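Local coordinates for mandelate racemase / muconate lactonizing enzyme family protein (Agrobacterium tumefaciens, PDB 4DXK), which probably acts as a metal-dependent lyase or racemase of the enolase superfamily, though its substrate is not established, at residues Glu42-Ile54 against Phe388-Ile400. Numbering follows the deposited sequence.
Sequences ETYVHEYIAPRVI and FTVSRRFSDAASI
In the N-terminal capping domain of this enolase-superfamily enzyme, H46 and A50 of helix 38-53 pack on R393 and S395 of strand 390-396, the C-terminal strand that pairs antiparallel with strand 3-11 at the margin of the domain's sheet. The axes of the two short segments come within 8.5 Å, their N-to-C directions 31° apart. H46 is central. Its CG stands anti to the carbonyl carbon (chi1 -61°), bringing the ring edge-on to S395, where ND1 and OG share a nearly straight hydrogen bond of 2.7 Å; either may donate. The other ring nitrogen, NE2, is bonded to T8 of strand 3-11, which also binds the E42 carboxylate. R393, extended from CG to NE, runs over one face of the imidazole, its CG 3.8 Å from the H46 ring centroid in a CH-pi contact. Farther along, the guanidinium lies 20° from the ring plane with H46 CB over its centre. Water 2 joins R393 NH1 to T43 O, and water 1 joins E42 OE2 to S391 OG. One helical turn after H46, A50 CB presses tightly on S395 CB at 3.5 Å. Beyond the strand the chain folds back, and the C-terminal I400 sets CG2 4.0 Å from A50 CB and CD1 4.0 Å from I54 CB; CG2 of I54 also meets A397. The imidazole is thus gripped at both nitrogens and covered by an arginine chain, which fixes its rotation, while aliphatic contacts hold the chain terminus against the helix end.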
ATOM      1  N   GLU A  42     -35.903  -2.464  26.311  1.00  8.67           N
ATOM      2  CA  GLU A  42     -37.345  -2.665  26.379  1.00  9.85           C
ATOM      3  C   GLU A  42     -38.103  -1.450  25.848  1.00  9.92           C
ATOM      4  O   GLU A  42     -39.053  -1.588  25.069  1.00  9.74           O
ATOM      5  CB  GLU A  42     -37.792  -2.980  27.802  1.00 10.33           C
ATOM      6  CG  GLU A  42     -39.308  -3.028  27.969  1.00 10.49           C
ATOM      7  CD  GLU A  42     -39.697  -3.510  29.335  1.00 11.32           C
ATOM      8  OE1 GLU A  42     -39.275  -2.883  30.332  1.00 12.00           O
ATOM      9  OE2 GLU A  42     -40.415  -4.526  29.408  1.00 12.36           O
ATOM     10  N   THR A  43     -37.696  -0.256  26.273  1.00  8.95           N
ATOM     11  CA  THR A  43     -38.358   0.950  25.789  1.00  8.90           C
ATOM     12  C   THR A  43     -38.267   1.022  24.266  1.00  9.25           C
ATOM     13  O   THR A  43     -39.237   1.356  23.581  1.00  9.76           O
ATOM     14  CB  THR A  43     -37.746   2.210  26.413  1.00 10.36           C
ATOM     15  OG1 THR A  43     -37.920   2.160  27.832  1.00 10.54           O
ATOM     16  CG2 THR A  43     -38.421   3.463  25.879  1.00 10.56           C
ATOM     17  N   TYR A  44     -37.092   0.703  23.736  1.00  9.53           N
ATOM     18  CA  TYR A  44     -36.863   0.712  22.295  1.00  9.42           C
ATOM     19  C   TYR A  44     -37.751  -0.293  21.555  1.00  7.90           C
ATOM     20  O   TYR A  44     -38.292   0.011  20.485  1.00  9.28           O
ATOM     21  CB  TYR A  44     -35.386   0.435  21.997  1.00  8.99           C
ATOM     22  CG  TYR A  44     -35.105   0.139  20.539  1.00  8.18           C
ATOM     23  CD1 TYR A  44     -34.961   1.166  19.613  1.00  8.62           C
ATOM     24  CD2 TYR A  44     -35.012  -1.166  20.084  1.00  8.51           C
ATOM     25  CE1 TYR A  44     -34.720   0.896  18.284  1.00  8.46           C
ATOM     26  CE2 TYR A  44     -34.770  -1.449  18.746  1.00  9.14           C
ATOM     27  CZ  TYR A  44     -34.624  -0.407  17.852  1.00  8.55           C
ATOM     28  OH  TYR A  44     -34.364  -0.652  16.524  1.00  8.69           O
ATOM     29  N   VAL A  45     -37.892  -1.492  22.106  1.00  8.01           N
ATOM     30  CA  VAL A  45     -38.729  -2.502  21.468  1.00  8.84           C
ATOM     31  C   VAL A  45     -40.144  -1.971  21.248  1.00  8.79           C
ATOM     32  O   VAL A  45     -40.708  -2.137  20.165  1.00  9.75           O
ATOM     33  CB  VAL A  45     -38.744  -3.803  22.288  1.00  8.56           C
ATOM     34  CG1 VAL A  45     -39.791  -4.764  21.769  1.00 10.74           C
ATOM     35  CG2 VAL A  45     -37.369  -4.458  22.260  1.00 10.85           C
ATOM     36  N   HIS A  46     -40.692  -1.297  22.253  1.00  9.01           N
ATOM     37  CA  HIS A  46     -42.042  -0.763  22.134  1.00  9.96           C
ATOM     38  C   HIS A  46     -42.116   0.567  21.383  1.00 11.15           C
ATOM     39  O   HIS A  46     -43.085   0.810  20.672  1.00 12.45           O
ATOM     40  CB  HIS A  46     -42.700  -0.676  23.509  1.00 11.68           C
ATOM     41  CG  HIS A  46     -42.822  -2.007  24.170  1.00  9.17           C
ATOM     42  ND1 HIS A  46     -43.779  -2.930  23.806  1.00 11.56           N
ATOM     43  CD2 HIS A  46     -42.070  -2.599  25.129  1.00 10.34           C
ATOM     44  CE1 HIS A  46     -43.624  -4.026  24.528  1.00 10.42           C
ATOM     45  NE2 HIS A  46     -42.593  -3.851  25.334  1.00 10.96           N
ATOM     46  N   GLU A  47     -41.093   1.411  21.513  1.00 10.44           N
ATOM     47  CA  GLU A  47     -41.095   2.724  20.860  1.00 11.50           C
ATOM     48  C   GLU A  47     -40.855   2.607  19.353  1.00 10.33           C
ATOM     49  O   GLU A  47     -41.486   3.314  18.560  1.00 11.71           O
ATOM     50  CB  GLU A  47     -40.038   3.656  21.486  1.00 12.40           C
ATOM     51  CG  GLU A  47     -40.015   5.088  20.895  1.00 14.39           C
ATOM     52  CD  GLU A  47     -38.967   6.022  21.526  1.00 12.43           C
ATOM     53  OE1 GLU A  47     -37.860   5.551  21.854  1.00 13.11           O
ATOM     54  OE2 GLU A  47     -39.241   7.235  21.678  1.00 14.22           O
ATOM     55  N   TYR A  48     -39.948   1.715  18.965  1.00 10.38           N
ATOM     56  CA  TYR A  48     -39.425   1.662  17.599  1.00  9.34           C
ATOM     57  C   TYR A  48     -39.808   0.389  16.840  1.00  9.46           C
ATOM     58  O   TYR A  48     -40.296   0.458  15.711  1.00 10.98           O
ATOM     59  CB  TYR A  48     -37.898   1.805  17.622  1.00 10.33           C
ATOM     60  CG  TYR A  48     -37.297   2.068  16.259  1.00 10.82           C
ATOM     61  CD1 TYR A  48     -36.919   1.028  15.414  1.00 11.01           C
ATOM     62  CD2 TYR A  48     -37.121   3.371  15.814  1.00 13.11           C
ATOM     63  CE1 TYR A  48     -36.381   1.279  14.166  1.00 11.66           C
ATOM     64  CE2 TYR A  48     -36.584   3.636  14.571  1.00 14.04           C
ATOM     65  CZ  TYR A  48     -36.213   2.589  13.755  1.00 13.95           C
ATOM     66  OH  TYR A  48     -35.683   2.877  12.517  1.00 15.54           O
ATOM     67  N   ILE A  49     -39.580  -0.774  17.444  1.00  8.37           N
ATOM     68  CA  ILE A  49     -39.847  -2.021  16.733  1.00  9.55           C
ATOM     69  C   ILE A  49     -41.350  -2.253  16.550  1.00  8.43           C
ATOM     70  O   ILE A  49     -41.807  -2.518  15.434  1.00 10.09           O
ATOM     71  CB  ILE A  49     -39.193  -3.254  17.398  1.00  7.99           C
ATOM     72  CG1 ILE A  49     -37.676  -3.073  17.490  1.00  9.51           C
ATOM     73  CG2 ILE A  49     -39.527  -4.514  16.612  1.00 10.13           C
ATOM     74  CD1 ILE A  49     -36.941  -4.293  18.012  1.00  9.86           C
ATOM     75  N   ALA A  50     -42.114  -2.139  17.632  1.00  8.98           N
ATOM     76  CA  ALA A  50     -43.545  -2.441  17.586  1.00 10.48           C
ATOM     77  C   ALA A  50     -44.325  -1.752  16.451  1.00 10.92           C
ATOM     78  O   ALA A  50     -45.009  -2.436  15.691  1.00 11.32           O
ATOM     79  CB  ALA A  50     -44.190  -2.177  18.936  1.00 12.45           C
ATOM     80  N   PRO A  51     -44.212  -0.416  16.307  1.00 10.65           N
ATOM     81  CA  PRO A  51     -45.006   0.189  15.226  1.00 11.69           C
ATOM     82  C   PRO A  51     -44.569  -0.263  13.833  1.00 11.68           C
ATOM     83  O   PRO A  51     -45.362  -0.159  12.891  1.00 14.23           O
ATOM     84  CB  PRO A  51     -44.778   1.696  15.409  1.00 14.96           C
ATOM     85  CG  PRO A  51     -43.523   1.808  16.202  1.00 19.36           C
ATOM     86  CD  PRO A  51     -43.501   0.603  17.101  1.00 12.98           C
ATOM     87  N   ARG A  52     -43.343  -0.764  13.698  1.00 10.54           N
ATOM     88  CA  ARG A  52     -42.846  -1.211  12.407  1.00 11.38           C
ATOM     89  C   ARG A  52     -43.149  -2.671  12.091  1.00 13.71           C
ATOM     90  O   ARG A  52     -43.051  -3.083  10.933  1.00 15.93           O
ATOM     91  CB  ARG A  52     -41.341  -0.982  12.313  1.00 12.95           C
ATOM     92  CG  ARG A  52     -40.995   0.479  12.169  1.00 12.39           C
ATOM     93  CD  ARG A  52     -39.511   0.741  12.336  1.00 13.82           C
ATOM     94  NE  ARG A  52     -39.199   2.141  12.062  1.00 16.62           N
ATOM     95  CZ  ARG A  52     -39.451   3.142  12.896  1.00 17.35           C
ATOM     96  NH1 ARG A  52     -40.008   2.912  14.077  1.00 18.60           N
ATOM     97  NH2 ARG A  52     -39.138   4.387  12.552  1.00 22.30           N
ATOM     98  N   VAL A  53     -43.498  -3.469  13.097  1.00 10.46           N
ATOM     99  CA  VAL A  53     -43.634  -4.906  12.846  1.00 10.29           C
ATOM    100  C   VAL A  53     -45.009  -5.509  13.137  1.00 11.20           C
ATOM    101  O   VAL A  53     -45.305  -6.593  12.644  1.00 12.07           O
ATOM    102  CB  VAL A  53     -42.547  -5.738  13.565  1.00 11.17           C
ATOM    103  CG1 VAL A  53     -41.162  -5.199  13.240  1.00 10.79           C
ATOM    104  CG2 VAL A  53     -42.791  -5.768  15.070  1.00 11.10           C
ATOM    105  N   ILE A  54     -45.842  -4.852  13.938  1.00 11.49           N
ATOM    106  CA  ILE A  54     -47.193  -5.368  14.143  1.00 12.32           C
ATOM    107  C   ILE A  54     -47.902  -5.402  12.796  1.00 12.76           C
ATOM    108  O   ILE A  54     -47.906  -4.403  12.064  1.00 13.14           O
ATOM    109  CB  ILE A  54     -48.014  -4.511  15.131  1.00 14.14           C
ATOM    110  CG1 ILE A  54     -47.349  -4.481  16.505  1.00 22.23           C
ATOM    111  CG2 ILE A  54     -49.458  -5.025  15.231  1.00 16.73           C
ATOM    112  CD1 ILE A  54     -47.269  -5.826  17.171  1.00 19.60           C
ATOM    113  N   PHE A 388     -39.551 -15.875  40.090  1.00 21.98           N
ATOM    114  CA  PHE A 388     -38.969 -14.568  39.809  1.00 21.18           C
ATOM    115  C   PHE A 388     -39.964 -13.434  40.042  1.00 19.22           C
ATOM    116  O   PHE A 388     -41.174 -13.649  40.132  1.00 19.99           O
ATOM    117  CB  PHE A 388     -38.449 -14.512  38.364  1.00 20.43           C
ATOM    118  CG  PHE A 388     -37.350 -15.494  38.073  1.00 20.40           C
ATOM    119  CD1 PHE A 388     -36.027 -15.170  38.331  1.00 24.34           C
ATOM    120  CD2 PHE A 388     -37.638 -16.743  37.541  1.00 19.44           C
ATOM    121  CE1 PHE A 388     -35.010 -16.073  38.070  1.00 33.05           C
ATOM    122  CE2 PHE A 388     -36.631 -17.652  37.278  1.00 25.62           C
ATOM    123  CZ  PHE A 388     -35.312 -17.317  37.547  1.00 25.27           C
ATOM    124  N   THR A 389     -39.436 -12.219  40.148  1.00 17.83           N
ATOM    125  CA  THR A 389     -40.267 -11.029  40.212  1.00 18.75           C
ATOM    126  C   THR A 389     -40.353 -10.489  38.792  1.00 16.01           C
ATOM    127  O   THR A 389     -39.427  -9.827  38.301  1.00 15.95           O
ATOM    128  CB  THR A 389     -39.659  -9.982  41.140  1.00 17.29           C
ATOM    129  OG1 THR A 389     -39.425 -10.566  42.427  1.00 22.19           O
ATOM    130  CG2 THR A 389     -40.598  -8.794  41.288  1.00 23.37           C
ATOM    131  N   VAL A 390     -41.456 -10.810  38.126  1.00 16.60           N
ATOM    132  CA  VAL A 390     -41.580 -10.618  36.688  1.00 15.09           C
ATOM    133  C   VAL A 390     -42.312  -9.330  36.335  1.00 16.76           C
ATOM    134  O   VAL A 390     -43.325  -8.990  36.954  1.00 19.03           O
ATOM    135  CB  VAL A 390     -42.351 -11.808  36.076  1.00 17.24           C
ATOM    136  CG1 VAL A 390     -42.575 -11.615  34.575  1.00 16.39           C
ATOM    137  CG2 VAL A 390     -41.619 -13.110  36.354  1.00 21.43           C
ATOM    138  N   SER A 391     -41.795  -8.606  35.348  0.53 13.97           N
ATOM    139  CA  SER A 391     -42.515  -7.473  34.784  0.53 13.86           C
ATOM    140  C   SER A 391     -42.659  -7.693  33.286  0.53 12.63           C
ATOM    141  O   SER A 391     -41.734  -8.169  32.629  0.53 14.07           O
ATOM    142  CB  SER A 391     -41.784  -6.160  35.062  0.53 15.56           C
ATOM    143  OG  SER A 391     -40.473  -6.183  34.528  0.53 18.94           O
ATOM    144  N   ARG A 392     -43.826  -7.359  32.752  1.00 13.59           N
ATOM    145  CA  ARG A 392     -44.103  -7.543  31.334  1.00 14.69           C
ATOM    146  C   ARG A 392     -44.693  -6.280  30.747  1.00 14.35           C
ATOM    147  O   ARG A 392     -45.425  -5.554  31.428  1.00 16.96           O
ATOM    148  CB  ARG A 392     -45.086  -8.691  31.107  1.00 17.29           C
ATOM    149  CG  ARG A 392     -44.655 -10.031  31.668  1.00 17.35           C
ATOM    150  CD  ARG A 392     -45.693 -11.107  31.358  1.00 22.47           C
ATOM    151  NE  ARG A 392     -45.447 -12.343  32.096  1.00 20.85           N
ATOM    152  CZ  ARG A 392     -44.889 -13.436  31.580  1.00 21.13           C
ATOM    153  NH1 ARG A 392     -44.522 -13.474  30.305  1.00 20.81           N
ATOM    154  NH2 ARG A 392     -44.704 -14.506  32.341  1.00 24.09           N
ATOM    155  N   ARG A 393     -44.386  -6.024  29.481  1.00 13.66           N
ATOM    156  CA  ARG A 393     -45.010  -4.936  28.744  1.00 13.51           C
ATOM    157  C   ARG A 393     -45.396  -5.432  27.359  1.00 12.42           C
ATOM    158  O   ARG A 393     -44.677  -6.232  26.751  1.00 11.29           O
ATOM    159  CB  ARG A 393     -44.079  -3.735  28.633  1.00 14.34           C
ATOM    160  CG  ARG A 393     -44.738  -2.556  27.955  1.00 21.39           C
ATOM    161  CD  ARG A 393     -43.855  -1.328  27.930  1.00 25.07           C
ATOM    162  NE  ARG A 393     -44.432  -0.325  27.044  1.00 22.51           N
ATOM    163  CZ  ARG A 393     -43.785   0.745  26.604  1.00 24.06           C
ATOM    164  NH1 ARG A 393     -42.521   0.953  26.960  1.00 22.50           N
ATOM    165  NH2 ARG A 393     -44.396   1.599  25.794  1.00 27.02           N
ATOM    166  N   PHE A 394     -46.534  -4.961  26.863  1.00 13.15           N
ATOM    167  CA  PHE A 394     -47.079  -5.411  25.589  1.00 12.56           C
ATOM    168  C   PHE A 394     -47.327  -4.259  24.624  1.00 12.71           C
ATOM    169  O   PHE A 394     -47.725  -3.169  25.044  1.00 16.83           O
ATOM    170  CB  PHE A 394     -48.418  -6.115  25.821  1.00 15.84           C
ATOM    171  CG  PHE A 394     -48.314  -7.395  26.600  1.00 16.83           C
ATOM    172  CD1 PHE A 394     -48.331  -7.382  27.987  1.00 20.91           C
ATOM    173  CD2 PHE A 394     -48.212  -8.609  25.941  1.00 20.37           C
ATOM    174  CE1 PHE A 394     -48.240  -8.565  28.706  1.00 22.19           C
ATOM    175  CE2 PHE A 394     -48.126  -9.794  26.651  1.00 22.55           C
ATOM    176  CZ  PHE A 394     -48.137  -9.767  28.036  1.00 22.48           C
ATOM    177  N   SER A 395     -47.106  -4.517  23.338  1.00 11.40           N
ATOM    178  CA  SER A 395     -47.593  -3.659  22.261  1.00 12.25           C
ATOM    179  C   SER A 395     -48.459  -4.487  21.331  1.00 13.24           C
ATOM    180  O   SER A 395     -48.142  -5.643  21.040  1.00 12.95           O
ATOM    181  CB  SER A 395     -46.441  -3.095  21.437  1.00 12.42           C
ATOM    182  OG  SER A 395     -45.710  -2.108  22.137  1.00 14.20           O
ATOM    183  N   ASP A 396     -49.533  -3.883  20.840  1.00 12.56           N
ATOM    184  CA  ASP A 396     -50.370  -4.512  19.826  1.00 13.64           C
ATOM    185  C   ASP A 396     -50.924  -3.443  18.889  1.00 13.52           C
ATOM    186  O   ASP A 396     -50.506  -2.285  18.952  1.00 15.22           O
ATOM    187  CB  ASP A 396     -51.491  -5.354  20.455  1.00 16.50           C
ATOM    188  CG  ASP A 396     -52.377  -4.561  21.406  1.00 20.61           C
ATOM    189  OD1 ASP A 396     -52.413  -3.311  21.336  1.00 18.26           O
ATOM    190  OD2 ASP A 396     -53.065  -5.211  22.221  1.00 24.75           O
ATOM    191  N   ALA A 397     -51.860  -3.828  18.029  1.00 16.21           N
ATOM    192  CA  ALA A 397     -52.388  -2.908  17.025  1.00 19.34           C
ATOM    193  C   ALA A 397     -53.006  -1.663  17.665  1.00 19.19           C
ATOM    194  O   ALA A 397     -52.921  -0.565  17.119  1.00 21.84           O
ATOM    195  CB  ALA A 397     -53.398  -3.615  16.135  1.00 20.43           C
ATOM    196  N   ALA A 398     -53.611  -1.841  18.834  1.00 17.32           N
ATOM    197  CA  ALA A 398     -54.292  -0.746  19.520  1.00 20.02           C
ATOM    198  C   ALA A 398     -53.348   0.232  20.224  1.00 23.87           C
ATOM    199  O   ALA A 398     -53.714   1.386  20.458  1.00 25.97           O
ATOM    200  CB  ALA A 398     -55.313  -1.297  20.501  1.00 24.36           C
ATOM    201  N   SER A 399     -52.144  -0.215  20.568  1.00 19.79           N
ATOM    202  CA  SER A 399     -51.233   0.627  21.343  1.00 19.08           C
ATOM    203  C   SER A 399     -50.204   1.393  20.508  1.00 17.98           C
ATOM    204  O   SER A 399     -49.622   2.373  20.982  1.00 21.78           O
ATOM    205  CB  SER A 399     -50.511  -0.201  22.409  1.00 18.15           C
ATOM    206  OG  SER A 399     -49.573  -1.081  21.813  1.00 17.53           O
ATOM    207  N   ILE A 400     -49.967   0.955  19.276  1.00 18.38           N
ATOM    208  CA  ILE A 400     -48.929   1.574  18.452  1.00 20.20           C
ATOM    209  C   ILE A 400     -49.378   2.880  17.808  1.00 24.48           C
ATOM    210  O   ILE A 400     -50.560   3.228  17.834  1.00 25.63           O
ATOM    211  CB  ILE A 400     -48.394   0.622  17.365  1.00 17.85           C
ATOM    212  CG1 ILE A 400     -49.522   0.146  16.441  1.00 20.18           C
ATOM    213  CG2 ILE A 400     -47.675  -0.550  18.011  1.00 16.95           C
ATOM    214  CD1 ILE A 400     -49.030  -0.647  15.248  1.00 21.67           C
ATOM    215  OXT ILE A 400     -48.553   3.614  17.263  1.00 29.51           O
TER
HETATM  216  O   HOH W   1     -41.190  -5.348  31.834  1.00 21.27           O
HETATM  217  O   HOH W   2     -41.561   2.501  24.829  1.00 19.13           O